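Local coordinates for Alpha/beta hydrolase fold protein (Chitinophaga pinensis, PDB 4PW0), which is of unknown specific function but belongs to the alpha/beta hydrolase fold and probably hydrolyses its substrate with a serine nucleophile, at residues Val140-Thr145 against Thr239-Glu244; Glu235-Tyr240 against Ala260-Phe265. One frame throughout, in Å; residues are numbered along the deposited sequence. Where two conformers were deposited one is given.

Contact 1: residues Val140-Thr145 against Thr239-Glu244; sequences VKVLHT and TYNSYE
The carboxamide of N241 lies against V140, whose CG1 stands over one face of the amide, 3.6 Å from CG and about as near to OD1 and ND2. V142 comes up at the amino end, with its CG1 3.8 Å from N241 ND2, the two side chains sliding past each other in opposite directions. With CG anti to its carbonyl carbon (chi1 -73°), N241 reaches out from the first turn of helix 240-248 toward V140, which comes from the opposite direction onto the flat of the amide. No direct hydrogen bond joins the segments. Instead N241 ND2 donates to a water 3.1 Å away, which also accepts from V142 N at 3.1 Å, and ND2 bonds as well to the backbone oxygen of M237. In the alpha/beta hydrolase core, helix 240-248 makes the crossover between the parallel strands 226-231 and 252-257, whereas residues 140-145 lead from strand 127-133 into the helices of the probable cap. Residues 141-144 have helical backbone angles without forming a regular helix; H144 N bonds to K141 O at 2.9 Å. The H144 ring is covered on one face by K141 CA, and its NE2 bonds to G211 at the end of helix 197-212. A136 and P137 also pack on N241.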
loop_
_atom_site.group_PDB
_atom_site.type_symbol
_atom_site.label_atom_id
_atom_site.label_comp_id
_atom_site.label_asym_id
_atom_site.label_seq_id
_atom_site.Cartn_x
_atom_site.Cartn_y
_atom_site.Cartn_z
ATOM N N VAL A 140 1.932 -22.376 6.140
ATOM C CA VAL A 140 3.147 -21.658 6.489
ATOM C C VAL A 140 3.789 -22.178 7.764
ATOM O O VAL A 140 3.120 -22.422 8.778
ATOM C CB VAL A 140 2.867 -20.148 6.625
ATOM C CG1 VAL A 140 2.631 -19.538 5.246
ATOM C CG2 VAL A 140 1.728 -19.809 7.604
ATOM N N LYS A 141 5.114 -22.314 7.728
ATOM C CA LYS A 141 5.866 -22.892 8.824
ATOM C C LYS A 141 5.801 -22.068 10.105
ATOM O O LYS A 141 5.903 -22.601 11.204
ATOM C CB LYS A 141 7.325 -23.104 8.388
ATOM C CG LYS A 141 7.527 -23.919 7.119
ATOM C CD LYS A 141 6.857 -25.288 7.157
ATOM C CE LYS A 141 7.371 -26.169 6.031
ATOM N NZ LYS A 141 6.430 -27.294 5.822
ATOM N N VAL A 142 5.640 -20.755 9.991
ATOM C CA VAL A 142 5.654 -19.908 11.184
ATOM C C VAL A 142 4.530 -20.317 12.147
ATOM O O VAL A 142 4.683 -20.184 13.352
ATOM C CB VAL A 142 5.559 -18.399 10.820
ATOM C CG1 VAL A 142 4.223 -18.062 10.187
ATOM C CG2 VAL A 142 5.831 -17.499 12.022
ATOM N N LEU A 143 3.408 -20.805 11.621
ATOM C CA LEU A 143 2.287 -21.152 12.472
ATOM C C LEU A 143 2.520 -22.471 13.212
ATOM O O LEU A 143 1.802 -22.756 14.150
ATOM C CB LEU A 143 0.995 -21.226 11.672
ATOM C CG LEU A 143 0.489 -19.835 11.232
ATOM C CD1 LEU A 143 -0.689 -19.986 10.313
ATOM C CD2 LEU A 143 0.128 -18.942 12.436
ATOM N N HIS A 144 3.534 -23.255 12.814
ATOM C CA HIS A 144 3.826 -24.468 13.578
ATOM C C HIS A 144 4.205 -24.130 14.999
ATOM O O HIS A 144 4.027 -24.953 15.915
ATOM C CB HIS A 144 4.977 -25.258 12.934
ATOM C CG HIS A 144 4.706 -25.723 11.539
ATOM N ND1 HIS A 144 5.574 -26.546 10.854
ATOM C CD2 HIS A 144 3.712 -25.425 10.675
ATOM C CE1 HIS A 144 5.090 -26.774 9.652
ATOM N NE2 HIS A 144 3.976 -26.085 9.509
ATOM N N THR A 145 4.742 -22.937 15.212
ATOM C CA THR A 145 5.127 -22.475 16.543
ATOM C C THR A 145 4.180 -21.486 17.196
ATOM O O THR A 145 4.480 -20.881 18.215
ATOM C CB THR A 145 6.539 -21.960 16.576
ATOM O OG1 THR A 145 6.684 -20.909 15.658
ATOM C CG2 THR A 145 7.559 -23.162 16.325
ATOM N N THR A 239 5.755 -11.194 8.283
ATOM C CA THR A 239 5.430 -10.204 7.289
ATOM C C THR A 239 5.659 -10.717 5.873
ATOM O O THR A 239 4.883 -10.387 4.973
ATOM C CB THR A 239 6.192 -8.931 7.579
ATOM O OG1 THR A 239 5.668 -8.383 8.798
ATOM C CG2 THR A 239 6.080 -7.905 6.451
ATOM N N TYR A 240 6.715 -11.507 5.650
ATOM C CA TYR A 240 6.982 -11.968 4.293
ATOM C C TYR A 240 5.870 -12.798 3.718
ATOM O O TYR A 240 5.649 -12.824 2.501
ATOM C CB TYR A 240 8.304 -12.747 4.252
ATOM C CG TYR A 240 8.753 -13.024 2.844
ATOM C CD1 TYR A 240 9.377 -12.080 2.108
ATOM C CD2 TYR A 240 8.462 -14.226 2.274
ATOM C CE1 TYR A 240 9.753 -12.320 0.797
ATOM C CE2 TYR A 240 8.807 -14.498 0.949
ATOM C CZ TYR A 240 9.469 -13.540 0.232
ATOM O OH TYR A 240 9.838 -13.755 -1.082
ATOM N N ASN A 241 5.102 -13.447 4.581
ATOM C CA ASN A 241 3.945 -14.207 4.096
ATOM C C ASN A 241 2.832 -13.351 3.478
ATOM O O ASN A 241 2.006 -13.870 2.708
ATOM C CB ASN A 241 3.405 -15.142 5.155
ATOM C CG ASN A 241 4.314 -16.320 5.354
ATOM O OD1 ASN A 241 4.889 -16.848 4.376
ATOM N ND2 ASN A 241 4.434 -16.768 6.586
ATOM N N SER A 242 2.818 -12.052 3.783
ATOM C CA SER A 242 1.907 -11.148 3.109
ATOM C C SER A 242 2.433 -10.785 1.722
ATOM O O SER A 242 1.631 -10.610 0.769
ATOM C CB SER A 242 1.637 -9.914 3.959
ATOM O OG SER A 242 0.830 -10.262 5.089
ATOM N N TYR A 243 3.743 -10.651 1.599
ATOM C CA TYR A 243 4.352 -10.563 0.271
ATOM C C TYR A 243 4.065 -11.827 -0.539
ATOM O O TYR A 243 3.734 -11.755 -1.728
ATOM C CB TYR A 243 5.841 -10.244 0.357
ATOM C CG TYR A 243 6.522 -10.007 -0.977
ATOM C CD1 TYR A 243 5.999 -9.152 -1.888
ATOM C CD2 TYR A 243 7.659 -10.703 -1.332
ATOM C CE1 TYR A 243 6.585 -8.928 -3.085
ATOM C CE2 TYR A 243 8.242 -10.509 -2.560
ATOM C CZ TYR A 243 7.686 -9.571 -3.415
ATOM O OH TYR A 243 8.247 -9.284 -4.618
ATOM N N GLU A 244 4.113 -13.001 0.098
ATOM C CA GLU A 244 3.736 -14.237 -0.589
ATOM C C GLU A 244 2.302 -14.227 -1.074
ATOM O O GLU A 244 2.020 -14.635 -2.213
ATOM C CB GLU A 244 3.933 -15.483 0.296
ATOM C CG GLU A 244 5.382 -15.895 0.426
ATOM C CD GLU A 244 5.923 -16.584 -0.824
ATOM O OE1 GLU A 244 5.155 -16.727 -1.818
ATOM O OE2 GLU A 244 7.102 -16.993 -0.801
HETATM O O HOH W 1 6.198 -19.119 7.471
#

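Contact 2: residues Glu235-Tyr240 against Ala260-Phe265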
loop_
_atom_site.group_PDB
_atom_site.type_symbol
_atom_site.label_atom_id
_atom_site.label_comp_id
_atom_site.label_asym_id
_atom_site.label_seq_id
_atom_site.Cartn_x
_atom_site.Cartn_y
_atom_site.Cartn_z
ATOM N N GLU A 235 5.255 -10.971 14.024
ATOM C CA GLU A 235 5.894 -12.173 14.583
ATOM C C GLU A 235 5.056 -13.448 14.451
ATOM O O GLU A 235 5.586 -14.566 14.337
ATOM C CB GLU A 235 6.221 -11.954 16.088
ATOM C CG GLU A 235 6.937 -13.134 16.734
ATOM C CD GLU A 235 7.511 -12.934 18.141
ATOM O OE1 GLU A 235 7.109 -12.021 18.903
ATOM O OE2 GLU A 235 8.406 -13.763 18.486
HETATM N N MSE A 236 3.731 -13.298 14.542
HETATM C CA MSE A 236 2.828 -14.432 14.503
HETATM C C MSE A 236 2.744 -15.048 13.112
HETATM O O MSE A 236 2.685 -16.267 12.972
HETATM C CB MSE A 236 1.441 -13.933 14.965
HETATM C CG MSE A 236 0.393 -15.034 14.983
HETATM SE SE MSE A 236 -1.383 -14.337 15.402
HETATM C CE MSE A 236 -0.998 -13.662 17.175
HETATM N N MSE A 237 2.663 -14.174 12.093
HETATM C CA MSE A 237 2.325 -14.595 10.741
HETATM C C MSE A 237 3.491 -14.517 9.762
HETATM O O MSE A 237 3.371 -15.104 8.679
HETATM C CB MSE A 237 1.226 -13.696 10.193
HETATM C CG MSE A 237 -0.074 -13.724 10.984
HETATM SE SE MSE A 237 -0.968 -15.459 10.804
HETATM C CE MSE A 237 -2.534 -15.049 11.866
ATOM N N ASP A 238 4.547 -13.775 10.127
ATOM C CA ASP A 238 5.739 -13.414 9.297
ATOM C C ASP A 238 5.271 -12.413 8.212
ATOM O O ASP A 238 4.509 -12.779 7.312
ATOM C CB ASP A 238 6.428 -14.658 8.697
ATOM C CG ASP A 238 7.749 -14.331 8.013
ATOM O OD1 ASP A 238 8.017 -13.161 7.682
ATOM O OD2 ASP A 238 8.566 -15.281 7.871
ATOM N N THR A 239 5.755 -11.194 8.283
ATOM C CA THR A 239 5.430 -10.204 7.289
ATOM C C THR A 239 5.659 -10.717 5.873
ATOM O O THR A 239 4.883 -10.387 4.973
ATOM C CB THR A 239 6.192 -8.931 7.579
ATOM O OG1 THR A 239 5.668 -8.383 8.798
ATOM C CG2 THR A 239 6.080 -7.905 6.451
ATOM N N TYR A 240 6.715 -11.507 5.650
ATOM C CA TYR A 240 6.982 -11.968 4.293
ATOM C C TYR A 240 5.870 -12.798 3.718
ATOM O O TYR A 240 5.649 -12.824 2.501
ATOM C CB TYR A 240 8.304 -12.747 4.252
ATOM C CG TYR A 240 8.753 -13.024 2.844
ATOM C CD1 TYR A 240 9.377 -12.080 2.108
ATOM C CD2 TYR A 240 8.462 -14.226 2.274
ATOM C CE1 TYR A 240 9.753 -12.320 0.797
ATOM C CE2 TYR A 240 8.807 -14.498 0.949
ATOM C CZ TYR A 240 9.469 -13.540 0.232
ATOM O OH TYR A 240 9.838 -13.755 -1.082
ATOM N N ALA A 260 5.663 -1.555 12.639
ATOM C CA ALA A 260 4.399 -2.098 13.084
ATOM C C ALA A 260 4.447 -3.610 13.061
ATOM O O ALA A 260 5.395 -4.208 12.537
ATOM C CB ALA A 260 3.286 -1.545 12.221
ATOM N N ALA A 261 3.424 -4.239 13.641
ATOM C CA ALA A 261 3.472 -5.680 13.829
ATOM C C ALA A 261 2.121 -6.271 13.486
ATOM O O ALA A 261 1.445 -5.798 12.561
ATOM C CB ALA A 261 3.911 -5.995 15.269
ATOM N N HIS A 262 1.735 -7.340 14.167
ATOM C CA HIS A 262 0.519 -8.058 13.831
ATOM C C HIS A 262 -0.739 -7.187 13.877
ATOM O O HIS A 262 -1.681 -7.443 13.132
ATOM C CB HIS A 262 0.428 -9.268 14.743
ATOM C CG HIS A 262 -0.785 -10.100 14.541
ATOM N ND1 HIS A 262 -1.078 -10.743 13.357
ATOM C CD2 HIS A 262 -1.808 -10.381 15.382
ATOM C CE1 HIS A 262 -2.217 -11.396 13.489
ATOM N NE2 HIS A 262 -2.687 -11.158 14.691
ATOM N N GLY A 263 -0.751 -6.162 14.735
ATOM C CA GLY A 263 -1.839 -5.234 14.798
ATOM C C GLY A 263 -1.686 -3.998 13.954
ATOM O O GLY A 263 -2.126 -2.909 14.334
ATOM N N SER A 264 -1.096 -4.139 12.769
ATOM C CA SER A 264 -0.834 -3.030 11.878
ATOM C C SER A 264 -1.974 -2.001 11.751
ATOM O O SER A 264 -1.763 -0.785 11.851
ATOM C CB SER A 264 -0.484 -3.578 10.467
ATOM O OG SER A 264 -1.561 -4.279 9.893
ATOM N N PHE A 265 -3.181 -2.480 11.472
ATOM C CA PHE A 265 -4.295 -1.560 11.246
ATOM C C PHE A 265 -4.765 -0.852 12.526
ATOM O O PHE A 265 -5.333 0.223 12.440
ATOM C CB PHE A 265 -5.443 -2.156 10.425
ATOM C CG PHE A 265 -6.340 -3.178 11.061
ATOM C CD1 PHE A 265 -6.084 -3.848 12.229
ATOM C CD2 PHE A 265 -7.533 -3.483 10.387
ATOM C CE1 PHE A 265 -6.968 -4.794 12.763
ATOM C CE2 PHE A 265 -8.396 -4.430 10.917
ATOM C CZ PHE A 265 -8.138 -5.062 12.094
HETATM O O HOH W 2 3.615 -9.264 15.819
#
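The imidazole of H262 is met over one face by the selenium of selenomethionine M236, and its neighbour M237, also a selenomethionine, approaches the ring at a slant. M236 SE sits 3.8 Å from the ring centroid and 24° off the normal, displaced toward the rim, where NE2 is its nearest atom at 3.5 Å. This is a Met-aromatic contact in its selenium form. The M236 chain runs extended until chi3 (-62°) folds the terminal methyl back over the same ring, giving a CH-pi contact of CE with the centroid at 4.2 Å. M237 bends earlier, at chi2, and touches with CG, 3.9 Å from H262 ND1, and with its methyl near CE1. On the histidine side, CG is anti to the backbone N (chi1 179°), which carries the ring out toward both selenomethionines. H262 ND1 is bonded to D234 OD2, and its side chain touches S110 of a GxSxG sequence that probably forms the nucleophile elbow, an arrangement consistent with the Ser-His-Asp triad of alpha/beta hydrolases. M237 N bonds to the other carboxylate oxygen of D234, probably helping to hold the acid in position. Were H262 an alanine, M236 SE and CE would probably lose the face they rest on, and D234 OD2 its imidazole mate. Between the backbones, a water accepts from E235 N at 3.0 Å and H262 N at 3.2 Å. F146 and L149 of helix 146-154 pack on M236, and the F109 ring meets H262.

The two contacts lie with centres about 10 Å apart and share T239 and Y240, where the loop of contact 2 runs into the helix of contact 1. They also touch directly: V142 CG1 packs on M237 O at 3.4 Å and V142 CG2 on M236 O at 3.5 Å, while L143 CD2 lies 3.7 Å from M236 O. The approach to the probable cap helices thus rests on the backbone of the loop whose side chains meet H262. Contact 2 is buried and includes the probable catalytic histidine; contact 1 lies nearer the surface, with V142 near the putative triad but not touching it. At the shared residues, T239 and Y240 pack on Y243 of the second subunit.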